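Long-range contact in hydrazine synthase subunit beta (Candidatus Kuenenia stuttgartiensis, PDB 5C2V), which forms part of the hydrazine synthase complex, which condenses nitric oxide with ammonium, and may modulate transport of the hydroxylamine intermediate between the gamma and alpha active sites: residues D97-K109 with G143-T155. Numbering follows the deposited sequence.
Sequences DWPSGIKISPDGK and GPRMVEISPDGKT. With CA (calcium ion), chain Q.
Strands 99-104 and 144-149 run parallel, their axes 5.4 Å apart at closest approach and 4° apart in direction, yet no direct hydrogen bond joins them; G101 and M146 bring their CA atoms to 5.0 Å. M146, its CG anti to the backbone N (chi1 172°), is bent at the next two torsions, which brings SD beside the backbone of G101, 4.1 Å from its CA, and against CE of K103. K103 lays CD and CE against V147 O and the carboxylate of E148, and its last bond turns NZ back from strand 144-149; NZ still makes a long salt bridge to E148 OE2 (3.5 Å), which lies nearer CE, while E148 OE1 is held by Y197 N. I149 presses CD1 onto the backbone at I104 and S105, 3.7 Å from S105 CA, and sets CG2 against P106 CD at 3.9 Å; P106 CG rests on G153 CA. At the opposite end a water lies in the guanidinium plane of R145, accepting from NE (2.7 Å) and donating to S100 O, so it links the strands, while R145 NH2 forms a salt bridge with E69 of the gamma subunit. Just ahead of strand 99-104, D97 binds calcium with both carboxylate oxygens, OD1 and OD2 each at 2.5 Å, beside D77 and four waters. Each strand turns into its neighbour through an equivalent SPDG type I turn, and in the first D107 OD1 accepts from K109 N as an Asx turn. The pair are the innermost strands of successive four-stranded antiparallel blades around the axis of a beta-propeller.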
ATOM      1  N   ASP B  97     -47.908  -3.542 -42.810  1.00 54.52           N
ATOM      2  CA  ASP B  97     -48.273  -2.560 -41.794  1.00 61.36           C
ATOM      3  C   ASP B  97     -47.111  -1.704 -41.313  1.00 63.22           C
ATOM      4  O   ASP B  97     -46.043  -2.210 -40.970  1.00 64.81           O
ATOM      5  CB  ASP B  97     -48.926  -3.240 -40.592  1.00 55.15           C
ATOM      6  CG  ASP B  97     -49.721  -2.264 -39.739  1.00 57.96           C
ATOM      7  OD1 ASP B  97     -50.940  -2.445 -39.597  1.00 85.50           O
ATOM      8  OD2 ASP B  97     -49.138  -1.299 -39.216  1.00 89.59           O
ATOM      9  N   TRP B  98     -47.353  -0.396 -41.300  1.00 67.86           N
ATOM     10  CA  TRP B  98     -46.417   0.599 -40.788  1.00 62.08           C
ATOM     11  C   TRP B  98     -45.016   0.446 -41.350  1.00 64.66           C
ATOM     12  O   TRP B  98     -44.127  -0.051 -40.652  1.00 54.94           O
ATOM     13  CB  TRP B  98     -46.351   0.548 -39.266  1.00 42.27           C
ATOM     14  CG  TRP B  98     -45.782   1.795 -38.692  1.00 65.60           C
ATOM     15  CD1 TRP B  98     -44.551   2.339 -38.938  1.00 79.86           C
ATOM     16  CD2 TRP B  98     -46.454   2.703 -37.819  1.00 54.06           C
ATOM     17  NE1 TRP B  98     -44.409   3.513 -38.241  1.00 78.67           N
ATOM     18  CE2 TRP B  98     -45.564   3.757 -37.551  1.00 64.86           C
ATOM     19  CE3 TRP B  98     -47.720   2.716 -37.227  1.00 77.74           C
ATOM     20  CZ2 TRP B  98     -45.904   4.811 -36.716  1.00 72.28           C
ATOM     21  CZ3 TRP B  98     -48.052   3.767 -36.399  1.00 79.55           C
ATOM     22  CH2 TRP B  98     -47.147   4.797 -36.148  1.00 74.02           C
ATOM     23  N   PRO B  99     -44.810   0.807 -42.626  1.00 71.88           N
ATOM     24  CA  PRO B  99     -43.383   0.776 -42.941  1.00 71.90           C
ATOM     25  C   PRO B  99     -42.632   1.804 -42.095  1.00 62.15           C
ATOM     26  O   PRO B  99     -42.972   2.987 -42.123  1.00 58.79           O
ATOM     27  CB  PRO B  99     -43.350   1.140 -44.425  1.00 67.46           C
ATOM     28  CG  PRO B  99     -44.616   1.913 -44.662  1.00 63.70           C
ATOM     29  CD  PRO B  99     -45.635   1.315 -43.735  1.00 64.92           C
ATOM     30  N   SER B 100     -41.621   1.357 -41.356  1.00 79.55           N
ATOM     31  CA  SER B 100     -40.802   2.271 -40.567  1.00 69.33           C
ATOM     32  C   SER B 100     -39.467   2.615 -41.215  1.00 59.17           C
ATOM     33  O   SER B 100     -38.719   3.448 -40.701  1.00 75.57           O
ATOM     34  CB  SER B 100     -40.567   1.689 -39.173  1.00 55.40           C
ATOM     35  OG  SER B 100     -39.984   0.402 -39.255  1.00 73.05           O
ATOM     36  N   GLY B 101     -39.168   1.981 -42.342  1.00 68.14           N
ATOM     37  CA  GLY B 101     -37.893   2.199 -42.997  1.00 54.95           C
ATOM     38  C   GLY B 101     -37.793   1.570 -44.368  1.00 54.80           C
ATOM     39  O   GLY B 101     -38.468   0.581 -44.673  1.00 51.85           O
ATOM     40  N   ILE B 102     -36.920   2.140 -45.190  1.00 62.34           N
ATOM     41  CA  ILE B 102     -36.764   1.715 -46.572  1.00 52.85           C
ATOM     42  C   ILE B 102     -35.333   1.963 -47.047  1.00 55.80           C
ATOM     43  O   ILE B 102     -34.710   2.948 -46.650  1.00 51.57           O
ATOM     44  CB  ILE B 102     -37.773   2.449 -47.480  1.00 62.08           C
ATOM     45  CG1 ILE B 102     -37.750   1.893 -48.904  1.00 70.09           C
ATOM     46  CG2 ILE B 102     -37.537   3.959 -47.454  1.00 49.44           C
ATOM     47  CD1 ILE B 102     -38.925   2.346 -49.737  1.00 65.21           C
ATOM     48  N   LYS B 103     -34.807   1.069 -47.881  1.00 61.94           N
ATOM     49  CA  LYS B 103     -33.467   1.268 -48.443  1.00 73.89           C
ATOM     50  C   LYS B 103     -33.319   0.721 -49.858  1.00 60.72           C
ATOM     51  O   LYS B 103     -33.864  -0.327 -50.189  1.00 50.40           O
ATOM     52  CB  LYS B 103     -32.407   0.643 -47.535  1.00 64.54           C
ATOM     53  CG  LYS B 103     -31.989   1.552 -46.394  1.00 59.75           C
ATOM     54  CD  LYS B 103     -31.550   0.777 -45.180  1.00 64.92           C
ATOM     55  CE  LYS B 103     -31.066   1.721 -44.092  1.00 49.44           C
ATOM     56  NZ  LYS B 103     -30.649   3.037 -44.639  1.00 66.03           N
ATOM     57  N   ILE B 104     -32.568   1.438 -50.687  1.00 61.15           N
ATOM     58  CA  ILE B 104     -32.385   1.056 -52.082  1.00 68.49           C
ATOM     59  C   ILE B 104     -31.137   0.195 -52.263  1.00 55.86           C
ATOM     60  O   ILE B 104     -30.100   0.456 -51.653  1.00 67.75           O
ATOM     61  CB  ILE B 104     -32.281   2.296 -52.995  1.00 67.33           C
ATOM     62  CG1 ILE B 104     -33.303   3.358 -52.577  1.00 59.04           C
ATOM     63  CG2 ILE B 104     -32.459   1.909 -54.456  1.00 67.78           C
ATOM     64  CD1 ILE B 104     -34.742   2.928 -52.748  1.00 49.59           C
ATOM     65  N   SER B 105     -31.247  -0.831 -53.101  1.00 60.05           N
ATOM     66  CA  SER B 105     -30.122  -1.708 -53.410  1.00 70.98           C
ATOM     67  C   SER B 105     -28.997  -0.927 -54.089  1.00 74.34           C
ATOM     68  O   SER B 105     -29.250   0.108 -54.708  1.00 64.45           O
ATOM     69  CB  SER B 105     -30.582  -2.867 -54.300  1.00 62.36           C
ATOM     70  OG  SER B 105     -31.061  -2.395 -55.547  1.00 72.92           O
ATOM     71  N   PRO B 106     -27.747  -1.409 -53.961  1.00 78.00           N
ATOM     72  CA  PRO B 106     -26.588  -0.754 -54.582  1.00 58.86           C
ATOM     73  C   PRO B 106     -26.756  -0.516 -56.082  1.00 70.15           C
ATOM     74  O   PRO B 106     -26.345   0.530 -56.583  1.00 69.44           O
ATOM     75  CB  PRO B 106     -25.450  -1.740 -54.316  1.00 55.11           C
ATOM     76  CG  PRO B 106     -25.845  -2.423 -53.059  1.00 66.62           C
ATOM     77  CD  PRO B 106     -27.343  -2.548 -53.117  1.00 57.89           C
ATOM     78  N   ASP B 107     -27.355  -1.474 -56.784  1.00 65.99           N
ATOM     79  CA  ASP B 107     -27.594  -1.326 -58.216  1.00 74.90           C
ATOM     80  C   ASP B 107     -28.782  -0.405 -58.482  1.00 78.74           C
ATOM     81  O   ASP B 107     -29.021   0.007 -59.617  1.00 87.86           O
ATOM     82  CB  ASP B 107     -27.816  -2.692 -58.872  1.00 72.90           C
ATOM     83  CG  ASP B 107     -28.825  -3.550 -58.125  1.00 76.98           C
ATOM     84  OD1 ASP B 107     -29.730  -2.991 -57.472  1.00 76.47           O
ATOM     85  OD2 ASP B 107     -28.711  -4.792 -58.196  1.00 81.57           O
ATOM     86  N   GLY B 108     -29.525  -0.092 -57.426  1.00 79.07           N
ATOM     87  CA  GLY B 108     -30.662   0.805 -57.523  1.00 80.69           C
ATOM     88  C   GLY B 108     -31.873   0.167 -58.174  1.00 77.02           C
ATOM     89  O   GLY B 108     -32.838   0.854 -58.507  1.00 60.65           O
ATOM     90  N   LYS B 109     -31.823  -1.150 -58.353  1.00 77.35           N
ATOM     91  CA  LYS B 109     -32.900  -1.873 -59.022  1.00 77.21           C
ATOM     92  C   LYS B 109     -33.971  -2.379 -58.059  1.00 73.25           C
ATOM     93  O   LYS B 109     -35.022  -2.853 -58.491  1.00 65.86           O
ATOM     94  CB  LYS B 109     -32.329  -3.056 -59.806  1.00 79.32           C
ATOM     95  CG  LYS B 109     -31.493  -2.670 -61.016  1.00 72.60           C
ATOM     96  CD  LYS B 109     -30.655  -3.844 -61.515  1.00 78.38           C
ATOM     97  CE  LYS B 109     -31.246  -5.187 -61.103  1.00 82.30           C
ATOM     98  NZ  LYS B 109     -30.609  -6.323 -61.824  1.00 94.78           N
ATOM     99  N   GLY B 143     -42.283  -7.279 -35.965  1.00 57.24           N
ATOM    100  CA  GLY B 143     -41.838  -5.902 -35.849  1.00 39.59           C
ATOM    101  C   GLY B 143     -40.449  -5.524 -36.333  1.00 56.33           C
ATOM    102  O   GLY B 143     -39.665  -4.977 -35.556  1.00 58.50           O
ATOM    103  N   PRO B 144     -40.114  -5.827 -37.601  1.00 53.14           N
ATOM    104  CA  PRO B 144     -38.846  -5.251 -38.061  1.00 53.12           C
ATOM    105  C   PRO B 144     -38.917  -3.726 -38.058  1.00 58.62           C
ATOM    106  O   PRO B 144     -39.828  -3.163 -38.662  1.00 59.12           O
ATOM    107  CB  PRO B 144     -38.704  -5.789 -39.492  1.00 53.58           C
ATOM    108  CG  PRO B 144     -39.672  -6.931 -39.590  1.00 68.26           C
ATOM    109  CD  PRO B 144     -40.787  -6.613 -38.649  1.00 60.76           C
ATOM    110  N   ARG B 145     -37.968  -3.070 -37.398  1.00 47.66           N
ATOM    111  CA  ARG B 145     -37.958  -1.609 -37.344  1.00 48.85           C
ATOM    112  C   ARG B 145     -37.318  -0.970 -38.574  1.00 48.28           C
ATOM    113  O   ARG B 145     -37.834  -0.001 -39.130  1.00 62.85           O
ATOM    114  CB  ARG B 145     -37.236  -1.135 -36.081  1.00 56.77           C
ATOM    115  CG  ARG B 145     -37.215   0.375 -35.898  1.00 52.86           C
ATOM    116  CD  ARG B 145     -38.614   0.969 -35.966  1.00 52.18           C
ATOM    117  NE  ARG B 145     -38.609   2.402 -35.689  1.00 55.48           N
ATOM    118  CZ  ARG B 145     -38.999   2.943 -34.538  1.00 49.52           C
ATOM    119  NH1 ARG B 145     -39.438   2.169 -33.555  1.00 40.19           N
ATOM    120  NH2 ARG B 145     -38.957   4.258 -34.372  1.00 33.17           N
ATOM    121  N   MET B 146     -36.188  -1.531 -38.989  1.00 58.77           N
ATOM    122  CA  MET B 146     -35.366  -0.952 -40.042  1.00 54.13           C
ATOM    123  C   MET B 146     -34.560  -2.060 -40.707  1.00 57.62           C
ATOM    124  O   MET B 146     -34.295  -3.089 -40.086  1.00 57.04           O
ATOM    125  CB  MET B 146     -34.444   0.127 -39.456  1.00 42.81           C
ATOM    126  CG  MET B 146     -33.386   0.687 -40.398  1.00 47.31           C
ATOM    127  SD  MET B 146     -34.063   1.578 -41.809  1.00 59.19           S
ATOM    128  CE  MET B 146     -34.198   3.228 -41.129  1.00 31.24           C
ATOM    129  N   VAL B 147     -34.176  -1.868 -41.965  1.00 54.82           N
ATOM    130  CA  VAL B 147     -33.247  -2.796 -42.592  1.00 58.81           C
ATOM    131  C   VAL B 147     -31.939  -2.082 -42.896  1.00 57.44           C
ATOM    132  O   VAL B 147     -31.823  -0.883 -42.669  1.00 55.70           O
ATOM    133  CB  VAL B 147     -33.825  -3.379 -43.890  1.00 64.42           C
ATOM    134  CG1 VAL B 147     -35.017  -4.271 -43.586  1.00 65.98           C
ATOM    135  CG2 VAL B 147     -34.214  -2.259 -44.844  1.00 61.13           C
ATOM    136  N   GLU B 148     -30.950  -2.824 -43.381  1.00 68.16           N
ATOM    137  CA  GLU B 148     -29.732  -2.230 -43.925  1.00 67.47           C
ATOM    138  C   GLU B 148     -29.117  -3.169 -44.959  1.00 57.19           C
ATOM    139  O   GLU B 148     -29.130  -4.386 -44.775  1.00 56.46           O
ATOM    140  CB  GLU B 148     -28.735  -1.918 -42.803  1.00 65.68           C
ATOM    141  CG  GLU B 148     -27.355  -1.458 -43.263  1.00 63.01           C
ATOM    142  CD  GLU B 148     -27.304   0.008 -43.658  1.00 68.02           C
ATOM    143  OE1 GLU B 148     -26.321   0.687 -43.293  1.00 63.89           O
ATOM    144  OE2 GLU B 148     -28.228   0.481 -44.350  1.00 65.52           O
ATOM    145  N   ILE B 149     -28.551  -2.614 -46.025  1.00 55.18           N
ATOM    146  CA  ILE B 149     -27.923  -3.440 -47.050  1.00 68.96           C
ATOM    147  C   ILE B 149     -26.402  -3.330 -46.998  1.00 68.43           C
ATOM    148  O   ILE B 149     -25.847  -2.235 -46.904  1.00 56.48           O
ATOM    149  CB  ILE B 149     -28.411  -3.064 -48.463  1.00 83.12           C
ATOM    150  CG1 ILE B 149     -29.939  -3.066 -48.516  1.00 66.74           C
ATOM    151  CG2 ILE B 149     -27.843  -4.023 -49.499  1.00 60.94           C
ATOM    152  CD1 ILE B 149     -30.501  -2.791 -49.892  1.00 60.38           C
ATOM    153  N   SER B 150     -25.739  -4.481 -47.050  1.00 64.78           N
ATOM    154  CA  SER B 150     -24.283  -4.549 -47.030  1.00 69.48           C
ATOM    155  C   SER B 150     -23.681  -3.898 -48.276  1.00 74.09           C
ATOM    156  O   SER B 150     -24.332  -3.838 -49.318  1.00 77.11           O
ATOM    157  CB  SER B 150     -23.830  -6.005 -46.914  1.00 71.24           C
ATOM    158  OG  SER B 150     -24.317  -6.777 -47.998  1.00 75.10           O
ATOM    159  N   PRO B 151     -22.436  -3.400 -48.166  1.00 80.38           N
ATOM    160  CA  PRO B 151     -21.755  -2.743 -49.290  1.00 74.55           C
ATOM    161  C   PRO B 151     -21.631  -3.623 -50.535  1.00 64.06           C
ATOM    162  O   PRO B 151     -21.624  -3.094 -51.646  1.00 67.65           O
ATOM    163  CB  PRO B 151     -20.367  -2.413 -48.720  1.00 66.66           C
ATOM    164  CG  PRO B 151     -20.230  -3.255 -47.491  1.00 68.44           C
ATOM    165  CD  PRO B 151     -21.612  -3.375 -46.947  1.00 65.84           C
ATOM    166  N   ASP B 152     -21.535  -4.937 -50.355  1.00 61.76           N
ATOM    167  CA  ASP B 152     -21.477  -5.848 -51.494  1.00 69.16           C
ATOM    168  C   ASP B 152     -22.881  -6.165 -52.001  1.00 70.29           C
ATOM    169  O   ASP B 152     -23.049  -6.748 -53.071  1.00 83.42           O
ATOM    170  CB  ASP B 152     -20.736  -7.137 -51.126  1.00 65.09           C
ATOM    171  CG  ASP B 152     -21.366  -7.859 -49.954  1.00 87.94           C
ATOM    172  OD1 ASP B 152     -21.767  -7.183 -48.985  1.00 91.51           O
ATOM    173  OD2 ASP B 152     -21.458  -9.104 -50.000  1.00 81.28           O
ATOM    174  N   GLY B 153     -23.885  -5.777 -51.220  1.00 76.92           N
ATOM    175  CA  GLY B 153     -25.274  -5.885 -51.630  1.00 62.62           C
ATOM    176  C   GLY B 153     -25.815  -7.294 -51.762  1.00 67.84           C
ATOM    177  O   GLY B 153     -26.857  -7.502 -52.381  1.00 70.25           O
ATOM    178  N   LYS B 154     -25.101  -8.271 -51.214  1.00 71.67           N
ATOM    179  CA  LYS B 154     -25.577  -9.650 -51.223  1.00 62.50           C
ATOM    180  C   LYS B 154     -26.270 -10.062 -49.924  1.00 68.70           C
ATOM    181  O   LYS B 154     -26.777 -11.179 -49.815  1.00 60.12           O
ATOM    182  CB  LYS B 154     -24.418 -10.600 -51.519  1.00 67.99           C
ATOM    183  CG  LYS B 154     -23.507 -10.099 -52.624  1.00 78.22           C
ATOM    184  CD  LYS B 154     -22.343 -11.038 -52.864  1.00 81.41           C
ATOM    185  CE  LYS B 154     -21.411 -10.473 -53.922  1.00 79.01           C
ATOM    186  NZ  LYS B 154     -20.172 -11.282 -54.063  1.00 79.64           N
ATOM    187  N   THR B 155     -26.299  -9.163 -48.944  1.00 68.88           N
ATOM    188  CA  THR B 155     -26.908  -9.473 -47.652  1.00 64.51           C
ATOM    189  C   THR B 155     -27.722  -8.308 -47.093  1.00 68.49           C
ATOM    190  O   THR B 155     -27.387  -7.141 -47.298  1.00 64.03           O
ATOM    191  CB  THR B 155     -25.847  -9.883 -46.609  1.00 55.93           C
ATOM    192  OG1 THR B 155     -24.691  -9.050 -46.745  1.00 81.04           O
ATOM    193  CG2 THR B 155     -25.440 -11.336 -46.802  1.00 57.80           C
TER
HETATM  194 CA    CA Q 402     -50.953  -0.113 -40.467  1.00 68.57          CA
HETATM  195  O   HOH W   1     -37.617   3.219 -38.068  1.00 53.86           O
HETATM  196  O   HOH W   2     -52.020   0.670 -38.473  1.00 70.05           O
HETATM  197  O   HOH W   3     -53.273  -0.584 -40.097  1.00 55.45           O
HETATM  198  O   HOH W   4     -50.632   2.181 -40.879  1.00 88.06           O
HETATM  199  O   HOH W   5     -49.969   1.256 -38.785  1.00 74.76           O